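Long-range contacts in RNA-directed RNA polymerase (Infectious pancreatic necrosis virus, PDB 3ZED), which probably copies the viral genome as an RNA-dependent RNA polymerase, adding nucleotides from ribonucleoside triphosphates to a growing RNA, and probably occurs both free and covalently attached to the genomic RNA: residues R519-L524 / K554-D559; V575-N580 / G620-P625. All blocks are in the same frame, centred on the assembly; numbering follows the deposited sequence. Where two conformers were deposited one is given.

Contact 1 (R519-L524 / K554-D559); sequences RELKNL and KAVELD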
loop_
_atom_site.group_PDB
_atom_site.type_symbol
_atom_site.label_atom_id
_atom_site.label_comp_id
_atom_site.label_asym_id
_atom_site.label_seq_id
_atom_site.Cartn_x
_atom_site.Cartn_y
_atom_site.Cartn_z
ATOM N N ARG B 519 20.853 2.298 0.203
ATOM C CA ARG B 519 21.694 2.498 1.375
ATOM C C ARG B 519 22.627 1.338 1.570
ATOM O O ARG B 519 22.245 0.187 1.389
ATOM C CB ARG B 519 20.809 2.669 2.625
ATOM C CG ARG B 519 21.540 3.195 3.842
ATOM C CD ARG B 519 20.580 3.831 4.817
ATOM N NE ARG B 519 19.889 4.988 4.251
ATOM C CZ ARG B 519 19.511 6.033 4.962
ATOM N NH1 ARG B 519 19.761 6.081 6.254
ATOM N NH2 ARG B 519 18.877 7.043 4.383
ATOM N N GLU B 520 23.846 1.653 1.966
ATOM C CA GLU B 520 24.883 0.705 2.292
ATOM C C GLU B 520 25.464 1.144 3.629
ATOM O O GLU B 520 26.001 2.250 3.757
ATOM C CB GLU B 520 25.938 0.637 1.178
ATOM C CG GLU B 520 27.067 -0.336 1.474
ATOM C CD GLU B 520 28.241 -0.303 0.517
ATOM O OE1 GLU B 520 28.623 0.807 0.080
ATOM O OE2 GLU B 520 28.813 -1.385 0.251
ATOM N N LEU B 521 25.285 0.306 4.638
ATOM C CA LEU B 521 25.767 0.584 5.988
ATOM C C LEU B 521 26.913 -0.387 6.250
ATOM O O LEU B 521 26.689 -1.538 6.619
ATOM C CB LEU B 521 24.594 0.441 6.997
ATOM C CG LEU B 521 24.816 0.872 8.421
ATOM C CD1 LEU B 521 25.264 2.316 8.479
ATOM C CD2 LEU B 521 23.533 0.712 9.234
ATOM N N LYS B 522 28.138 0.067 5.969
ATOM C CA LYS B 522 29.373 -0.713 6.106
ATOM C C LYS B 522 29.797 -0.863 7.568
ATOM O O LYS B 522 29.429 -0.036 8.411
ATOM C CB LYS B 522 30.508 -0.062 5.302
ATOM C CG LYS B 522 30.441 -0.353 3.813
ATOM C CD LYS B 522 31.544 0.359 3.047
ATOM C CE LYS B 522 31.642 -0.128 1.619
ATOM N NZ LYS B 522 32.370 0.833 0.741
ATOM N N ASN B 523 30.607 -1.915 7.852
ATOM C CA ASN B 523 31.163 -2.246 9.170
ATOM C C ASN B 523 30.033 -2.243 10.197
ATOM O O ASN B 523 30.037 -1.465 11.153
ATOM C CB ASN B 523 32.311 -1.261 9.561
ATOM C CG ASN B 523 33.376 -1.069 8.501
ATOM O OD1 ASN B 523 34.072 -2.006 8.108
ATOM N ND2 ASN B 523 33.528 0.153 8.014
ATOM N N LEU B 524 29.017 -3.073 9.931
ATOM C CA LEU B 524 27.786 -3.166 10.725
ATOM C C LEU B 524 28.060 -3.593 12.163
ATOM O O LEU B 524 27.554 -2.930 13.054
ATOM C CB LEU B 524 26.765 -4.100 10.047
ATOM C CG LEU B 524 25.351 -4.156 10.669
ATOM C CD1 LEU B 524 24.737 -2.753 10.842
ATOM C CD2 LEU B 524 24.433 -5.089 9.870
ATOM N N LYS B 554 25.669 7.426 18.552
ATOM C CA LYS B 554 25.668 6.963 17.165
ATOM C C LYS B 554 24.368 6.182 16.856
ATOM O O LYS B 554 24.010 5.284 17.607
ATOM C CB LYS B 554 26.897 6.050 16.954
ATOM C CG LYS B 554 27.058 5.457 15.555
ATOM C CD LYS B 554 27.572 6.479 14.552
ATOM C CE LYS B 554 27.857 5.860 13.202
ATOM N NZ LYS B 554 27.781 6.890 12.131
ATOM N N ALA B 555 23.667 6.535 15.778
ATOM C CA ALA B 555 22.492 5.787 15.340
ATOM C C ALA B 555 22.900 4.674 14.392
ATOM O O ALA B 555 23.863 4.840 13.621
ATOM C CB ALA B 555 21.485 6.705 14.648
ATOM N N VAL B 556 22.171 3.535 14.448
ATOM C CA VAL B 556 22.307 2.440 13.489
ATOM C C VAL B 556 21.290 2.830 12.413
ATOM O O VAL B 556 20.086 2.705 12.638
ATOM C CB VAL B 556 22.111 1.019 14.087
ATOM C CG1 VAL B 556 22.438 -0.056 13.044
ATOM C CG2 VAL B 556 22.973 0.816 15.324
ATOM N N GLU B 557 21.764 3.442 11.315
ATOM C CA GLU B 557 20.899 4.029 10.283
ATOM C C GLU B 557 20.387 2.989 9.281
ATOM O O GLU B 557 20.681 3.040 8.097
ATOM C CB GLU B 557 21.607 5.199 9.585
ATOM C CG GLU B 557 22.013 6.306 10.544
ATOM C CD GLU B 557 22.299 7.611 9.830
ATOM O OE1 GLU B 557 21.341 8.381 9.581
ATOM O OE2 GLU B 557 23.473 7.829 9.455
ATOM N N LEU B 558 19.562 2.060 9.787
ATOM C CA LEU B 558 19.009 0.968 9.013
ATOM C C LEU B 558 18.058 1.446 7.938
ATOM O O LEU B 558 17.932 0.776 6.908
ATOM C CB LEU B 558 18.251 0.006 9.936
ATOM C CG LEU B 558 19.006 -0.693 11.054
ATOM C CD1 LEU B 558 18.033 -1.484 11.919
ATOM C CD2 LEU B 558 20.132 -1.596 10.492
ATOM N N ASP B 559 17.363 2.585 8.197
ATOM C CA ASP B 559 16.279 3.128 7.386
ATOM C C ASP B 559 15.245 2.005 7.177
ATOM O O ASP B 559 14.740 1.796 6.079
ATOM C CB ASP B 559 16.766 3.769 6.069
ATOM C CG ASP B 559 15.689 4.544 5.313
ATOM O OD1 ASP B 559 14.744 5.047 5.965
ATOM O OD2 ASP B 559 15.754 4.588 4.067
#
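Leu521 is the bump of this contact: its methyl CD2 drops into a shallow hollow formed by the backbone of Glu557 and the side chains of Val556 and Leu558. CD2 lies 3.9 Å from Glu557 O. Beside that backbone it meets two neighbouring methyls on the same general side, Val556 CG1 at 4.0 Å and Leu558 CD2 at 4.3 Å. Leu558 starts off pointing away, yet its branch curls back far enough to line the hollow. The hollow sits on a kink, since Glu557 is the centre of an inverse gamma turn, with a weak bond from Leu558 N to Val556 O. Leu524 comes in crosswise, nearly at a right angle to Val556, and lays CD1 4.2 Å from Val556 CG1. Helix 364-377 packs against both Leu524 and Leu558 through Ile372.

At the more polar end Arg519 reaches over Asp559. Its chain bends at chi3 (-62°), which turns the guanidinium so that one face rests with its centre on Asp559 CB, 3.7 Å from Arg519 CZ. Glu557 CB sits at the edge of the same group, in its plane. The Asp559 carboxylate adds only charge: OD2 is 4.0 Å from Arg519 NH2, a long salt bridge well off the guanidinium plane. In the conformer given, Glu579 forms a salt bridge with Arg519 NH1, though Glu579 was modelled in two conformers.

The axes of strands 519-521 and 556-559 come within 7.9 Å, at 150° between their directions, roughly antiparallel but joined through side chains. Two edge strands thus meet, 515-521 of a four-stranded antiparallel sheet and 556-560 of a three-stranded one, within the RdRp catalytic region.

Contact 2 (V575-N580 / G620-P625); sequences VPVLEN and GGWNNP
Val577 faces the corner made by Gly620 and Trp622, and the bulk of the contact is its isopropyl group set into that corner. Its CG1 comes to 3.8 Å from Trp622 CZ2, approaching the six-membered ring obliquely, while CB lies 4.1 Å from Gly620 CA. Val575, two residues back on the same strand, brings CG2 to the rim of the indole, near the ring plane and 4.2 Å from Trp622 CZ2.

Gly620 is where the two segments close in, its CA standing 4.3 Å from the CA of Val577. Its backbone is unusual, with phi at 156°, and with no side chain in the way its CA comes up to the strand, 4.2 Å from Leu578 N. This is near the C-terminal end of helix 604-621, where a type I turn from Gly621 to Asn624 leads into helix 625-645. Asn624 is the N-cap of that second helix, its OD1 accepting a bond from Leu627 N. The edge strand 573-578 of a small antiparallel sheet packs here on the short turn linking helix 604-621 to helix 625-645 in the thumb region.

Trp622 turns the six-membered side of its indole to Val575 and Val577, and Asn623 CB covers one face near the rim. The indole N-H is satisfied by a water lying in the ring plane, 3.0 Å from Trp622 NE1, which in turn donates to Pro576 O at 2.9 Å. A second water accepts from Asn624 ND2 at 2.8 Å and gives a weak bond to Asn580 OD1.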
loop_
_atom_site.group_PDB
_atom_site.type_symbol
_atom_site.label_atom_id
_atom_site.label_comp_id
_atom_site.label_asym_id
_atom_site.label_seq_id
_atom_site.Cartn_x
_atom_site.Cartn_y
_atom_site.Cartn_z
ATOM N N VAL B 575 15.936 1.522 20.503
ATOM C CA VAL B 575 14.630 2.162 20.320
ATOM C C VAL B 575 14.623 2.848 18.937
ATOM O O VAL B 575 15.695 3.224 18.457
ATOM C CB VAL B 575 14.287 3.142 21.472
ATOM C CG1 VAL B 575 14.179 2.403 22.802
ATOM C CG2 VAL B 575 15.305 4.287 21.566
ATOM N N PRO B 576 13.462 3.030 18.273
ATOM C CA PRO B 576 13.498 3.698 16.974
ATOM C C PRO B 576 13.522 5.221 17.074
ATOM O O PRO B 576 12.938 5.824 17.977
ATOM C CB PRO B 576 12.200 3.243 16.315
ATOM C CG PRO B 576 11.247 3.056 17.460
ATOM C CD PRO B 576 12.082 2.626 18.637
ATOM N N VAL B 577 14.166 5.830 16.091
ATOM C CA VAL B 577 14.148 7.259 15.842
ATOM C C VAL B 577 13.927 7.409 14.333
ATOM O O VAL B 577 14.540 6.674 13.512
ATOM C CB VAL B 577 15.355 8.099 16.364
ATOM C CG1 VAL B 577 15.449 8.061 17.879
ATOM C CG2 VAL B 577 16.685 7.720 15.697
ATOM N N LEU B 578 13.040 8.332 13.967
ATOM C CA LEU B 578 12.758 8.560 12.555
ATOM C C LEU B 578 14.041 8.908 11.831
ATOM O O LEU B 578 14.812 9.711 12.370
ATOM C CB LEU B 578 11.723 9.696 12.395
ATOM C CG LEU B 578 11.198 9.898 10.976
ATOM C CD1 LEU B 578 10.396 8.661 10.493
ATOM C CD2 LEU B 578 10.340 11.120 10.912
ATOM N N GLU B 579 14.289 8.294 10.645
ATOM C CA GLU B 579 15.468 8.585 9.826
ATOM C C GLU B 579 15.624 10.102 9.708
ATOM O O GLU B 579 14.630 10.787 9.461
ATOM C CB GLU B 579 15.339 7.931 8.441
ATOM C CG GLU B 579 16.673 7.480 7.859
ATOM C CD GLU B 579 17.336 6.304 8.551
ATOM O OE1 GLU B 579 16.639 5.560 9.274
ATOM O OE2 GLU B 579 18.567 6.145 8.407
ATOM N N ASN B 580 16.834 10.625 9.963
ATOM C CA ASN B 580 17.145 12.063 9.990
ATOM C C ASN B 580 16.544 12.896 8.829
ATOM O O ASN B 580 15.908 13.919 9.102
ATOM C CB ASN B 580 18.647 12.320 10.075
ATOM C CG ASN B 580 18.978 13.801 10.210
ATOM O OD1 ASN B 580 18.547 14.481 11.137
ATOM N ND2 ASN B 580 19.629 14.365 9.216
ATOM N N GLY B 620 11.258 11.119 17.114
ATOM C CA GLY B 620 12.719 11.147 17.128
ATOM C C GLY B 620 13.401 12.466 17.385
ATOM O O GLY B 620 14.625 12.505 17.543
ATOM N N GLY B 621 12.624 13.541 17.399
ATOM C CA GLY B 621 13.145 14.888 17.638
ATOM C C GLY B 621 13.632 15.028 19.059
ATOM O O GLY B 621 14.562 15.806 19.324
ATOM N N TRP B 622 13.056 14.201 19.979
ATOM C CA TRP B 622 13.472 14.183 21.377
ATOM C C TRP B 622 14.970 13.963 21.494
ATOM O O TRP B 622 15.550 14.413 22.459
ATOM C CB TRP B 622 12.723 13.090 22.186
ATOM C CG TRP B 622 12.950 11.677 21.723
ATOM C CD1 TRP B 622 12.184 10.977 20.845
ATOM C CD2 TRP B 622 14.016 10.795 22.117
ATOM N NE1 TRP B 622 12.716 9.727 20.640
ATOM C CE2 TRP B 622 13.831 9.580 21.423
ATOM C CE3 TRP B 622 15.103 10.907 23.001
ATOM C CZ2 TRP B 622 14.689 8.477 21.589
ATOM C CZ3 TRP B 622 15.950 9.815 23.170
ATOM C CH2 TRP B 622 15.750 8.625 22.457
ATOM N N ASN B 623 15.583 13.228 20.534
ATOM C CA ASN B 623 16.993 12.877 20.568
ATOM C C ASN B 623 17.861 13.880 19.796
ATOM O O ASN B 623 19.062 13.661 19.688
ATOM C CB ASN B 623 17.218 11.437 20.058
ATOM C CG ASN B 623 18.474 10.816 20.620
ATOM O OD1 ASN B 623 18.823 11.013 21.777
ATOM N ND2 ASN B 623 19.225 10.117 19.795
ATOM N N ASN B 624 17.277 14.973 19.282
ATOM C CA ASN B 624 18.023 16.034 18.591
ATOM C C ASN B 624 17.982 17.246 19.536
ATOM O O ASN B 624 16.899 17.819 19.701
ATOM C CB ASN B 624 17.432 16.326 17.218
ATOM C CG ASN B 624 18.218 17.332 16.428
ATOM O OD1 ASN B 624 18.455 18.467 16.848
ATOM N ND2 ASN B 624 18.594 16.956 15.233
ATOM N N PRO B 625 19.098 17.634 20.213
ATOM C CA PRO B 625 18.985 18.652 21.256
ATOM C C PRO B 625 18.496 20.008 20.775
ATOM O O PRO B 625 17.664 20.599 21.460
ATOM C CB PRO B 625 20.383 18.708 21.891
ATOM C CG PRO B 625 21.291 18.087 20.872
ATOM C CD PRO B 625 20.450 17.036 20.201
HETATM O O HOH W 1 11.075 7.862 18.957
HETATM O O HOH W 2 18.337 14.241 14.503
#

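How the contacts relate
Read from the N terminus, the chain leaves the four-stranded sheet on strand 515-521, runs through helix 524-533 and returns on strand 556-560, where contact 1 closes the first loop. It then turns through 563-568 to 573-578, making the three-stranded sheet that both contacts reach from its two outermost strands. Contact 2 closes the second loop, largely helical, as helix 604-621 ends against this sheet. The loops follow in series, neither nested nor crossed. Glu579, near the end of the first segment of contact 2, reaches back onto Glu557 and Asp559 of contact 1. Four-stranded sheet, small sheet and thumb-region helices are thereby tied in sequence.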